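Local coordinates for protein lipase (Photobacterium sp. M37, PDB 2ORY) that hydrolyses the ester bonds of triacylglycerols as a cold-adapted lipase of the alpha/beta-hydrolase fold, at residues Y85-R90 and I168-H173; A178-L183 and I201-F206; G91-S96 and D330-A335; N233-V238 and A309-V314; K28-I33 and W56-Y61. All coordinates share one frame; numbering follows the deposited sequence.

Contact 1. Residues Y85-R90 and I168-H173; sequences YVIAIR and ICVTGH
I87 is the apolar centre: its CD1 lies 3.8 Å from I168 CG2, and its CG2 runs beside V170 CG1 at 4.1 Å. With CG1 next to the backbone N (chi1 -65°) and an extended chain, I87 sends CD1 toward I168, the residue opposite Y85, while CG2 stays beside V170. Two residues on, I89 CD1 likewise reaches back, to V170 CG1. On the other face of the sheet, with A88 and C169, V86 CG1 lies 4.1 Å from T171 CG2, the two side chains crossing at a slant. Between the faces run the bonds of a parallel ladder, from C169 N to Y85 O (3.0 Å), I87 N to C169 O, T171 N to I87 O and I89 N to T171 O. The last is the most bent, 144° at the hydrogen, and beyond it the strands part: I89 O and H173 N stand 4.0 Å apart and a water bridges them. T171 OG1 turns from the pair to bond I204 O. These are central strands of the alpha/beta-hydrolase sheet, 84-90 flanked by 66-78 and 166-173 by 199-206. M9 and F12 of helix 5-15 cover the V86 face.

Contact 2. Residues A178-L183 and I201-F206; sequences ALSSTL and ISTIPF
The beta-alpha-beta unit made by strand 166-173, helix 175-189 and strand 199-206 is closed here, where the helix following the probable nucleophile elbow of this lipase lies on the last strand of the sheet; S180 and S181 face T203 and P205. The short segments run nearly antiparallel, at 162°, their axes 7.4 Å apart at closest. Small side chains allow that approach. P205 turns its ring to the helix: its CB lies 3.6 Å from S180 OG, and its CG lies 4.0 Å from S181 CB. One proline ring thus touches two successive serines. T203 supplies the second point of touch, its OG1 resting 3.7 Å from S181 CA. That hydroxyl sits anti to the backbone N (chi1 180°), which carries it inward to donate to V170 O on the neighbouring strand; S180 OG, 4.0 Å from it, turns elsewhere. Both serine hydroxyls instead fold back on their own helix, S180 OG to G176 O, and S181 OG to carbonyls about a turn earlier, G177 O or A178 O, its one proton not being assigned. S180 therefore meets P205 with a hydroxyl already bonded within the helix, S181 with its CB. F220 of helix 214-224 covers S181 and T203 alike, with L224 also against T203. On the far side of the helix, A178 O is gripped twice by T182, whose N and OG1 arrive from opposite faces of the carbonyl plane, OG1 at 2.6 Å.

Contact 3. Residues G91-S96 and D330-A335; sequences GTNPVS and DIFEDA
P94 and F332 make the apolar touch, with P94 CG 4.0 Å from F332 CE2 and the proline ring crossing the phenyl ring at a slant. Beside them, N93 brings its amide to the second half of segment 330-335: ND2 lies 3.9 Å from the methyl CB of A335, while OD1 stands near the plane of the F332 ring, at its edge, 4.5 Å from CD2. V95 completes the shell, its CG1 3.9 Å from A335 O. Segment 91-96 is the loop leaving strand 84-90, where lipases of this fold commonly carry part of the oxyanion hole, so a C-terminal piece of the chain packs on a loop close to the probable active site. N93 reaches A335 because its CG is anti to the backbone N (chi1 -175°); V95 N makes a weak, straight bond to N93 OD1 (3.4 Å, 179°). On the other segment, the chain leaves helix 328-332 at E333 with positive phi and turns back, and A335 N bonds F332 O at 2.7 Å, setting A335 next to the phenyl ring. Farther out, Y17 meets the F332 ring with planes about 45° apart.

Contact 4. Residues N233-V238 and A309-V314; sequences NSLDIV and AYQHVV
D236 OD2 is gripped by two groups, H312 ND1 and the hydroxyl of Y316. The histidine bond is 2.8 Å long and nearly straight (166°); it meets the carboxylate on its syn side and leaves ND1 in the imidazole plane, although the two planes are turned 49° apart. The other oxygen, OD1, accepts from V238 N, an Asx turn that fixes the carboxylate from above its plane. V238 in turn lays CG2 over the face of the H312 ring, a CH-pi contact 3.5 Å from the centroid. With H312 NE2 bonded to S174 OG, the pair fits the Ser-His-Asp triad expected of a lipase. A second lock lies one residue back on the helix: N233 ND2 donates to Q311 OE1 at 2.9 Å and to Q311 O at 3.1 Å. The bend at chi2 (-65°) brings OE1 round so that ND2 meets it as well as the backbone O. N233 OD1 meanwhile takes L235 N in another Asx turn, within the type I turn from N233 to D236. The loop thus runs across the side of helix 304-319, while I97 of helix 97-102 reaches both V238 and H312, and W100 touches H312.

Contact 5. Residues K28-I33 and W56-Y61; sequences KNAELI and WGPAVY
With I33 CG1 set beside its backbone N (chi1 -65°) and the chain extended beyond, CD1 runs out to meet V60 CG2 tip to tip at 4.0 Å. V60 answers with CG1 anti to its own N (chi1 -176°), which leaves CG2 as the branch that faces the helix. The same CG2 lies 3.9 Å from A30 CB, one turn before I33, so the valine methyl sits between two side chains of the helix. P58 fills the neighbouring place: I33 CG2 slides past the proline ring at 3.9 Å from CG, and P58 CG also comes within 3.4 Å of A30 O. P58 O lies 3.2 Å from A30 CB. The proline follows a cis peptide bond after G57, which, with positive phi (86°), follows the corner at W56. L34 and M37 continue the helix cover on P58, and M72 of strand 66-78 backs both P58 and V60. The first turn of helix 30-43 thus packs on an outermost strand, 52-63, of the main sheet. Side chain meets side chain only through aliphatic carbon, while the backbone oxygens of P58 and A30 are approached by carbon, which implies a fit resting on shape and burial.

Contacts 1, 2 and 5 reach the same sheet. Contact 1 joins central strands, contact 2 lies on one outer strand, 199-206, and contact 5 on the other, 52-63. The centres of contacts 1 and 2 are about 7 Å apart, and T171 C packs 3.5 Å from S180 CB; contact 5 touches contact 1 through I33 CD1 and R90 NH1 at 4.0 Å. The probable active site is formed by contact 4 with the elbow after H173, whose NE2 lies 2.8 Å from H312 O and so joins contact 1 to contact 4. Contact 3 packs on the same histidine, P94 O being 3.4 Å from H312 CD2, and F332 CZ lies 3.7 Å from V313 CG1. Contacts 4 and 5 have centres about 27 Å apart.

Contact 1. Residues Y85-R90 and I168-H173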
# COMPACT_ATOMS: atom_id res chain seq x y z
N TYR A 85 4.08 -16.28 6.18
CA TYR A 85 2.89 -15.57 5.74
C TYR A 85 3.10 -14.25 5.02
O TYR A 85 4.10 -13.55 5.23
CB TYR A 85 1.98 -15.29 6.94
CG TYR A 85 1.66 -16.51 7.78
CD1 TYR A 85 2.56 -16.98 8.74
CD2 TYR A 85 0.46 -17.19 7.62
CE1 TYR A 85 2.27 -18.10 9.52
CE2 TYR A 85 0.15 -18.32 8.39
CZ TYR A 85 1.06 -18.76 9.34
OH TYR A 85 0.76 -19.88 10.10
N VAL A 86 2.12 -13.90 4.19
CA VAL A 86 2.11 -12.61 3.50
C VAL A 86 0.81 -11.90 3.88
O VAL A 86 -0.27 -12.46 3.74
CB VAL A 86 2.10 -12.75 1.95
CG1 VAL A 86 1.93 -11.38 1.30
CG2 VAL A 86 3.39 -13.37 1.46
N ILE A 87 0.90 -10.68 4.41
CA ILE A 87 -0.31 -9.90 4.71
C ILE A 87 -0.35 -8.82 3.60
O ILE A 87 0.55 -7.98 3.52
CB ILE A 87 -0.22 -9.20 6.06
CG1 ILE A 87 -0.15 -10.22 7.20
CG2 ILE A 87 -1.39 -8.25 6.22
CD1 ILE A 87 0.00 -9.55 8.57
N ALA A 88 -1.37 -8.85 2.74
CA ALA A 88 -1.46 -7.87 1.66
C ALA A 88 -2.61 -6.89 1.94
O ALA A 88 -3.68 -7.29 2.41
CB ALA A 88 -1.67 -8.59 0.31
N ILE A 89 -2.37 -5.61 1.65
CA ILE A 89 -3.35 -4.57 1.92
C ILE A 89 -3.66 -3.72 0.70
O ILE A 89 -2.77 -3.37 -0.07
CB ILE A 89 -2.83 -3.68 3.09
CG1 ILE A 89 -2.82 -4.53 4.39
CG2 ILE A 89 -3.67 -2.39 3.23
CD1 ILE A 89 -2.05 -3.93 5.54
N ARG A 90 -4.93 -3.38 0.56
CA ARG A 90 -5.42 -2.58 -0.56
C ARG A 90 -6.25 -1.44 0.00
O ARG A 90 -6.87 -1.59 1.06
CB ARG A 90 -6.33 -3.45 -1.45
CG ARG A 90 -6.94 -2.76 -2.64
CD ARG A 90 -8.09 -3.57 -3.25
NE ARG A 90 -9.35 -3.30 -2.56
CZ ARG A 90 -10.50 -3.87 -2.86
NH1 ARG A 90 -10.57 -4.75 -3.85
NH2 ARG A 90 -11.59 -3.58 -2.16
N ILE A 168 6.67 -13.11 8.54
CA ILE A 168 5.56 -12.39 7.95
C ILE A 168 6.05 -11.20 7.16
O ILE A 168 6.83 -10.41 7.68
CB ILE A 168 4.54 -11.87 9.02
CG1 ILE A 168 3.88 -13.06 9.73
CG2 ILE A 168 3.47 -10.97 8.36
CD1 ILE A 168 2.71 -12.69 10.62
N CYS A 169 5.63 -11.09 5.90
CA CYS A 169 5.96 -9.94 5.08
C CYS A 169 4.64 -9.18 4.86
O CYS A 169 3.63 -9.77 4.47
CB CYS A 169 6.55 -10.36 3.73
SG CYS A 169 7.15 -8.93 2.77
N VAL A 170 4.62 -7.88 5.14
CA VAL A 170 3.41 -7.10 4.95
C VAL A 170 3.65 -6.24 3.72
O VAL A 170 4.61 -5.47 3.68
CB VAL A 170 3.12 -6.18 6.16
CG1 VAL A 170 1.71 -5.59 6.04
CG2 VAL A 170 3.31 -6.97 7.48
N THR A 171 2.79 -6.39 2.71
CA THR A 171 2.95 -5.63 1.48
C THR A 171 1.65 -4.94 1.04
O THR A 171 0.55 -5.26 1.52
CB THR A 171 3.47 -6.55 0.36
OG1 THR A 171 3.88 -5.77 -0.75
CG2 THR A 171 2.37 -7.50 -0.10
N GLY A 172 1.78 -3.99 0.12
CA GLY A 172 0.63 -3.27 -0.37
C GLY A 172 1.08 -2.17 -1.31
O GLY A 172 2.22 -1.73 -1.24
N HIS A 173 0.16 -1.75 -2.18
CA HIS A 173 0.40 -0.70 -3.18
C HIS A 173 -0.51 0.51 -2.98
O HIS A 173 -1.64 0.37 -2.52
CB HIS A 173 0.17 -1.31 -4.59
CG HIS A 173 0.21 -0.32 -5.71
ND1 HIS A 173 -0.90 0.36 -6.16
CD2 HIS A 173 1.24 0.11 -6.48
CE1 HIS A 173 -0.57 1.16 -7.15
NE2 HIS A 173 0.74 1.03 -7.37
O HOH W 1 -2.11 -3.52 -2.49

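Contact 2. Residues A178-L183 and I201-F206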
# COMPACT_ATOMS: atom_id res chain seq x y z
N ALA A 178 1.33 2.75 2.18
CA ALA A 178 1.42 3.51 3.41
C ALA A 178 0.86 2.71 4.60
O ALA A 178 1.43 2.73 5.69
CB ALA A 178 0.67 4.80 3.25
N LEU A 179 -0.24 1.99 4.36
CA LEU A 179 -0.88 1.19 5.40
C LEU A 179 -0.10 -0.07 5.78
O LEU A 179 0.07 -0.37 6.96
CB LEU A 179 -2.31 0.81 4.98
CG LEU A 179 -3.35 1.93 4.90
CD1 LEU A 179 -4.65 1.38 4.37
CD2 LEU A 179 -3.56 2.54 6.26
N SER A 180 0.40 -0.80 4.79
CA SER A 180 1.15 -2.01 5.09
C SER A 180 2.38 -1.71 5.93
O SER A 180 2.61 -2.34 6.95
CB SER A 180 1.55 -2.75 3.80
OG SER A 180 2.41 -1.97 2.98
N SER A 181 3.16 -0.72 5.52
CA SER A 181 4.36 -0.41 6.28
C SER A 181 3.97 0.05 7.68
O SER A 181 4.61 -0.32 8.68
CB SER A 181 5.18 0.66 5.55
OG SER A 181 4.41 1.83 5.33
N THR A 182 2.89 0.82 7.77
CA THR A 182 2.43 1.29 9.06
C THR A 182 1.92 0.09 9.88
O THR A 182 2.24 -0.02 11.06
CB THR A 182 1.32 2.38 8.89
OG1 THR A 182 1.86 3.49 8.14
CG2 THR A 182 0.84 2.91 10.26
N LEU A 183 1.17 -0.82 9.26
CA LEU A 183 0.65 -1.97 9.99
C LEU A 183 1.80 -2.83 10.52
O LEU A 183 1.75 -3.29 11.66
CB LEU A 183 -0.28 -2.83 9.12
CG LEU A 183 -0.95 -4.00 9.88
CD1 LEU A 183 -2.40 -4.16 9.50
CD2 LEU A 183 -0.20 -5.27 9.60
N ILE A 201 9.26 -9.90 11.16
CA ILE A 201 8.39 -9.01 10.42
C ILE A 201 9.14 -8.13 9.44
O ILE A 201 10.06 -7.41 9.82
CB ILE A 201 7.59 -8.10 11.38
CG1 ILE A 201 6.75 -8.96 12.33
CG2 ILE A 201 6.73 -7.10 10.57
CD1 ILE A 201 5.98 -8.18 13.38
N SER A 202 8.73 -8.18 8.18
CA SER A 202 9.33 -7.33 7.15
C SER A 202 8.21 -6.72 6.32
O SER A 202 7.06 -7.17 6.38
CB SER A 202 10.21 -8.16 6.22
OG SER A 202 9.42 -9.22 5.70
N THR A 203 8.53 -5.71 5.53
CA THR A 203 7.52 -5.09 4.70
C THR A 203 8.09 -4.52 3.42
O THR A 203 9.18 -3.93 3.41
CB THR A 203 6.78 -3.97 5.48
OG1 THR A 203 5.79 -3.37 4.63
CG2 THR A 203 7.75 -2.90 5.94
N ILE A 204 7.36 -4.71 2.33
CA ILE A 204 7.74 -4.19 1.02
C ILE A 204 6.55 -3.39 0.50
O ILE A 204 5.68 -3.91 -0.19
CB ILE A 204 8.10 -5.34 0.03
CG1 ILE A 204 9.33 -6.09 0.55
CG2 ILE A 204 8.48 -4.76 -1.34
CD1 ILE A 204 9.81 -7.21 -0.37
N PRO A 205 6.49 -2.11 0.85
CA PRO A 205 5.40 -1.22 0.42
C PRO A 205 5.72 -0.49 -0.88
O PRO A 205 6.78 0.11 -1.01
CB PRO A 205 5.29 -0.25 1.58
CG PRO A 205 6.74 -0.07 1.98
CD PRO A 205 7.33 -1.46 1.88
N PHE A 206 4.79 -0.54 -1.83
CA PHE A 206 4.95 0.11 -3.12
C PHE A 206 4.15 1.40 -3.24
O PHE A 206 3.06 1.52 -2.68
CB PHE A 206 4.49 -0.80 -4.27
CG PHE A 206 5.23 -2.11 -4.38
CD1 PHE A 206 4.90 -3.19 -3.57
CD2 PHE A 206 6.28 -2.25 -5.28
CE1 PHE A 206 5.60 -4.40 -3.65
CE2 PHE A 206 7.00 -3.45 -5.36
CZ PHE A 206 6.65 -4.52 -4.54

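Contact 3. Residues G91-S96 and D330-A335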
# COMPACT_ATOMS: atom_id res chain seq x y z
N GLY A 91 -6.24 -0.31 -0.70
CA GLY A 91 -7.03 0.85 -0.33
C GLY A 91 -8.06 1.03 -1.45
O GLY A 91 -8.51 0.04 -2.01
N THR A 92 -8.39 2.27 -1.81
CA THR A 92 -9.36 2.56 -2.87
C THR A 92 -8.74 2.41 -4.26
O THR A 92 -7.53 2.31 -4.40
CB THR A 92 -9.83 4.00 -2.74
OG1 THR A 92 -10.04 4.28 -1.37
CG2 THR A 92 -11.11 4.23 -3.46
N ASN A 93 -9.59 2.39 -5.29
CA ASN A 93 -9.13 2.29 -6.67
C ASN A 93 -8.08 3.39 -6.81
O ASN A 93 -8.39 4.58 -6.77
CB ASN A 93 -10.27 2.56 -7.62
CG ASN A 93 -9.88 2.36 -9.06
OD1 ASN A 93 -8.70 2.19 -9.38
ND2 ASN A 93 -10.87 2.40 -9.95
N PRO A 94 -6.82 2.98 -7.02
CA PRO A 94 -5.68 3.90 -7.16
C PRO A 94 -5.56 4.83 -8.36
O PRO A 94 -4.75 5.77 -8.30
CB PRO A 94 -4.49 2.96 -7.05
CG PRO A 94 -4.97 1.74 -7.81
CD PRO A 94 -6.42 1.59 -7.33
N VAL A 95 -6.33 4.63 -9.43
CA VAL A 95 -6.16 5.48 -10.62
C VAL A 95 -6.59 6.92 -10.46
O VAL A 95 -6.01 7.81 -11.07
CB VAL A 95 -6.90 4.90 -11.86
CG1 VAL A 95 -6.50 3.44 -12.07
CG2 VAL A 95 -8.42 5.02 -11.69
N SER A 96 -7.59 7.15 -9.62
CA SER A 96 -8.13 8.48 -9.39
C SER A 96 -7.34 9.25 -8.35
O SER A 96 -7.92 9.81 -7.41
CB SER A 96 -9.58 8.36 -8.96
OG SER A 96 -10.33 7.71 -9.96
N ASP A 330 -7.13 -7.68 -16.62
CA ASP A 330 -8.04 -8.58 -15.94
C ASP A 330 -8.35 -8.10 -14.54
O ASP A 330 -9.43 -8.34 -14.01
CB ASP A 330 -7.43 -9.98 -15.87
CG ASP A 330 -8.37 -10.97 -15.24
OD1 ASP A 330 -9.49 -11.14 -15.77
OD2 ASP A 330 -8.00 -11.58 -14.21
N ILE A 331 -7.39 -7.42 -13.92
CA ILE A 331 -7.60 -6.92 -12.57
C ILE A 331 -8.38 -5.60 -12.54
O ILE A 331 -9.35 -5.47 -11.81
CB ILE A 331 -6.26 -6.68 -11.86
CG1 ILE A 331 -5.43 -7.96 -11.87
CG2 ILE A 331 -6.52 -6.25 -10.42
CD1 ILE A 331 -4.01 -7.75 -11.38
N PHE A 332 -7.95 -4.64 -13.35
CA PHE A 332 -8.60 -3.33 -13.35
C PHE A 332 -9.71 -3.18 -14.37
O PHE A 332 -10.53 -2.27 -14.29
CB PHE A 332 -7.56 -2.22 -13.56
CG PHE A 332 -6.52 -2.16 -12.46
CD1 PHE A 332 -5.39 -2.97 -12.51
CD2 PHE A 332 -6.70 -1.33 -11.35
CE1 PHE A 332 -4.45 -2.97 -11.47
CE2 PHE A 332 -5.76 -1.31 -10.30
CZ PHE A 332 -4.64 -2.13 -10.36
N GLU A 333 -9.76 -4.08 -15.32
CA GLU A 333 -10.80 -3.99 -16.34
C GLU A 333 -10.79 -2.59 -16.94
O GLU A 333 -9.76 -2.09 -17.38
CB GLU A 333 -12.18 -4.28 -15.74
CG GLU A 333 -12.29 -5.66 -15.10
CD GLU A 333 -13.64 -5.88 -14.43
OE1 GLU A 333 -13.90 -5.27 -13.37
OE2 GLU A 333 -14.45 -6.65 -14.98
N ASP A 334 -11.97 -1.97 -16.93
CA ASP A 334 -12.10 -0.66 -17.52
C ASP A 334 -11.54 0.43 -16.68
O ASP A 334 -11.59 1.60 -17.08
CB ASP A 334 -13.55 -0.36 -17.88
CG ASP A 334 -14.06 -1.22 -19.06
OD1 ASP A 334 -13.85 -2.47 -19.04
OD2 ASP A 334 -14.66 -0.65 -20.01
N ALA A 335 -10.97 0.07 -15.53
CA ALA A 335 -10.37 1.10 -14.70
C ALA A 335 -9.14 1.60 -15.42
O ALA A 335 -8.72 2.75 -15.22
CB ALA A 335 -9.99 0.53 -13.30

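Contact 4. Residues N233-V238 and A309-V314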
# COMPACT_ATOMS: atom_id res chain seq x y z
N ASN A 233 8.38 4.59 -7.90
CA ASN A 233 8.71 4.96 -9.28
C ASN A 233 9.01 6.47 -9.22
O ASN A 233 8.24 7.23 -8.63
CB ASN A 233 7.49 4.64 -10.17
CG ASN A 233 7.56 5.26 -11.58
OD1 ASN A 233 8.53 5.92 -11.95
ND2 ASN A 233 6.51 5.05 -12.36
N SER A 234 10.13 6.91 -9.79
CA SER A 234 10.47 8.33 -9.74
C SER A 234 9.43 9.26 -10.38
O SER A 234 9.33 10.44 -10.02
CB SER A 234 11.83 8.59 -10.40
OG SER A 234 11.81 8.27 -11.79
N LEU A 235 8.66 8.74 -11.33
CA LEU A 235 7.67 9.59 -11.98
C LEU A 235 6.25 9.41 -11.45
O LEU A 235 5.30 9.98 -11.97
CB LEU A 235 7.68 9.38 -13.49
CG LEU A 235 8.99 9.67 -14.24
CD1 LEU A 235 8.74 9.42 -15.73
CD2 LEU A 235 9.46 11.11 -14.02
N ASP A 236 6.12 8.60 -10.40
CA ASP A 236 4.82 8.38 -9.78
C ASP A 236 4.66 9.52 -8.78
O ASP A 236 5.47 9.68 -7.88
CB ASP A 236 4.80 7.03 -9.06
CG ASP A 236 3.50 6.77 -8.31
OD1 ASP A 236 2.53 7.54 -8.48
OD2 ASP A 236 3.44 5.79 -7.55
N ILE A 237 3.61 10.32 -8.94
CA ILE A 237 3.38 11.45 -8.04
C ILE A 237 2.95 11.08 -6.61
O ILE A 237 3.26 11.80 -5.67
CB ILE A 237 2.33 12.47 -8.59
CG1 ILE A 237 0.98 11.77 -8.75
CG2 ILE A 237 2.78 13.07 -9.91
CD1 ILE A 237 -0.11 12.67 -9.25
N VAL A 238 2.27 9.95 -6.43
CA VAL A 238 1.78 9.56 -5.10
C VAL A 238 2.78 9.62 -3.95
O VAL A 238 2.50 10.22 -2.91
CB VAL A 238 1.15 8.18 -5.18
CG1 VAL A 238 0.77 7.68 -3.78
CG2 VAL A 238 -0.06 8.27 -6.07
N ALA A 309 -1.84 8.34 -13.60
CA ALA A 309 -2.46 7.05 -13.34
C ALA A 309 -1.62 5.93 -13.94
O ALA A 309 -1.56 4.82 -13.41
CB ALA A 309 -3.89 6.99 -13.92
N TYR A 310 -0.98 6.22 -15.06
CA TYR A 310 -0.17 5.22 -15.75
C TYR A 310 1.06 4.91 -14.92
O TYR A 310 1.37 3.75 -14.67
CB TYR A 310 0.26 5.73 -17.12
CG TYR A 310 1.16 4.77 -17.88
CD1 TYR A 310 0.62 3.75 -18.65
CD2 TYR A 310 2.55 4.86 -17.78
CE1 TYR A 310 1.43 2.83 -19.31
CE2 TYR A 310 3.39 3.94 -18.46
CZ TYR A 310 2.82 2.93 -19.22
OH TYR A 310 3.60 2.02 -19.89
N GLN A 311 1.74 5.96 -14.49
CA GLN A 311 2.96 5.81 -13.71
C GLN A 311 2.71 5.11 -12.38
O GLN A 311 3.55 4.33 -11.92
CB GLN A 311 3.61 7.17 -13.47
CG GLN A 311 4.10 7.89 -14.72
CD GLN A 311 5.23 7.15 -15.44
OE1 GLN A 311 6.00 6.41 -14.82
NE2 GLN A 311 5.34 7.37 -16.75
N HIS A 312 1.55 5.37 -11.78
CA HIS A 312 1.19 4.79 -10.48
C HIS A 312 0.78 3.34 -10.54
O HIS A 312 1.14 2.55 -9.66
CB HIS A 312 0.06 5.60 -9.86
CG HIS A 312 -0.26 5.22 -8.44
ND1 HIS A 312 0.71 5.14 -7.46
CD2 HIS A 312 -1.44 4.99 -7.83
CE1 HIS A 312 0.12 4.90 -6.30
NE2 HIS A 312 -1.18 4.80 -6.50
N VAL A 313 0.04 2.99 -11.58
CA VAL A 313 -0.47 1.63 -11.70
C VAL A 313 0.29 0.77 -12.67
O VAL A 313 0.67 -0.35 -12.34
CB VAL A 313 -1.96 1.66 -12.08
CG1 VAL A 313 -2.53 0.25 -12.18
CG2 VAL A 313 -2.71 2.45 -11.05
N VAL A 314 0.52 1.28 -13.88
CA VAL A 314 1.24 0.49 -14.86
C VAL A 314 2.75 0.52 -14.63
O VAL A 314 3.45 -0.46 -14.88
CB VAL A 314 0.93 0.98 -16.30
CG1 VAL A 314 1.54 0.03 -17.31
CG2 VAL A 314 -0.55 1.05 -16.51

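Contact 5. Residues K28-I33 and W56-Y61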
# COMPACT_ATOMS: atom_id res chain seq x y z
N LYS A 28 -19.42 -5.65 -0.62
CA LYS A 28 -19.98 -6.62 0.32
C LYS A 28 -19.57 -8.04 -0.08
O LYS A 28 -19.73 -8.98 0.70
CB LYS A 28 -21.51 -6.52 0.33
CG LYS A 28 -22.04 -5.13 0.62
CD LYS A 28 -23.56 -5.07 0.52
CE LYS A 28 -24.09 -3.67 0.79
NZ LYS A 28 -25.57 -3.57 0.67
N ASN A 29 -19.03 -8.17 -1.29
CA ASN A 29 -18.63 -9.47 -1.81
C ASN A 29 -17.17 -9.86 -1.75
O ASN A 29 -16.44 -9.78 -2.74
CB ASN A 29 -19.12 -9.64 -3.23
CG ASN A 29 -19.79 -10.97 -3.44
OD1 ASN A 29 -20.76 -11.29 -2.75
ND2 ASN A 29 -19.29 -11.75 -4.39
N ALA A 30 -16.75 -10.29 -0.57
CA ALA A 30 -15.39 -10.74 -0.38
C ALA A 30 -15.34 -12.08 -1.09
O ALA A 30 -14.28 -12.57 -1.49
CB ALA A 30 -15.10 -10.90 1.12
N GLU A 31 -16.52 -12.66 -1.28
CA GLU A 31 -16.68 -13.95 -1.93
C GLU A 31 -16.22 -13.90 -3.38
O GLU A 31 -15.56 -14.80 -3.86
CB GLU A 31 -18.14 -14.37 -1.86
CG GLU A 31 -18.75 -14.17 -0.48
CD GLU A 31 -20.26 -14.31 -0.46
OE1 GLU A 31 -20.93 -13.59 -1.23
OE2 GLU A 31 -20.77 -15.15 0.32
N LEU A 32 -16.59 -12.84 -4.08
CA LEU A 32 -16.19 -12.68 -5.47
C LEU A 32 -14.67 -12.54 -5.56
O LEU A 32 -14.04 -13.09 -6.45
CB LEU A 32 -16.86 -11.44 -6.07
CG LEU A 32 -16.49 -11.04 -7.51
CD1 LEU A 32 -17.63 -10.23 -8.12
CD2 LEU A 32 -15.19 -10.24 -7.53
N ILE A 33 -14.11 -11.78 -4.63
CA ILE A 33 -12.66 -11.55 -4.59
C ILE A 33 -11.92 -12.84 -4.28
O ILE A 33 -10.97 -13.21 -4.97
CB ILE A 33 -12.27 -10.49 -3.52
CG1 ILE A 33 -12.86 -9.13 -3.90
CG2 ILE A 33 -10.75 -10.37 -3.43
CD1 ILE A 33 -12.61 -8.05 -2.86
N TRP A 56 -6.68 -16.03 5.60
CA TRP A 56 -7.42 -15.02 6.35
C TRP A 56 -7.89 -13.96 5.37
O TRP A 56 -7.09 -13.39 4.63
CB TRP A 56 -6.58 -14.35 7.42
CG TRP A 56 -7.42 -13.42 8.26
CD1 TRP A 56 -8.05 -13.73 9.43
CD2 TRP A 56 -7.67 -12.02 8.03
NE1 TRP A 56 -8.66 -12.62 9.95
CE2 TRP A 56 -8.45 -11.56 9.11
CE3 TRP A 56 -7.32 -11.13 7.01
CZ2 TRP A 56 -8.88 -10.22 9.21
CZ3 TRP A 56 -7.75 -9.79 7.11
CH2 TRP A 56 -8.52 -9.36 8.20
N GLY A 57 -9.20 -13.71 5.37
CA GLY A 57 -9.75 -12.74 4.45
C GLY A 57 -10.05 -13.41 3.12
O GLY A 57 -10.00 -14.64 3.03
N PRO A 58 -10.35 -12.63 2.08
CA PRO A 58 -10.39 -11.17 2.18
C PRO A 58 -11.45 -10.53 3.10
O PRO A 58 -12.62 -10.90 3.09
CB PRO A 58 -10.56 -10.72 0.72
CG PRO A 58 -11.30 -11.86 0.08
CD PRO A 58 -10.66 -13.09 0.71
N ALA A 59 -10.99 -9.60 3.93
CA ALA A 59 -11.86 -8.83 4.82
C ALA A 59 -11.98 -7.48 4.10
O ALA A 59 -10.98 -6.80 3.84
CB ALA A 59 -11.21 -8.63 6.17
N VAL A 60 -13.20 -7.11 3.76
CA VAL A 60 -13.43 -5.88 3.01
C VAL A 60 -14.17 -4.81 3.79
O VAL A 60 -15.08 -5.10 4.56
CB VAL A 60 -14.26 -6.18 1.72
CG1 VAL A 60 -14.40 -4.92 0.88
CG2 VAL A 60 -13.58 -7.29 0.91
N TYR A 61 -13.74 -3.56 3.61
CA TYR A 61 -14.39 -2.43 4.22
C TYR A 61 -14.96 -1.63 3.04
O TYR A 61 -14.19 -1.10 2.24
CB TYR A 61 -13.42 -1.54 4.99
CG TYR A 61 -14.12 -0.38 5.66
CD1 TYR A 61 -14.80 -0.55 6.88
CD2 TYR A 61 -14.18 0.88 5.05
CE1 TYR A 61 -15.51 0.50 7.46
CE2 TYR A 61 -14.90 1.94 5.63
CZ TYR A 61 -15.56 1.74 6.84
OH TYR A 61 -16.26 2.78 7.43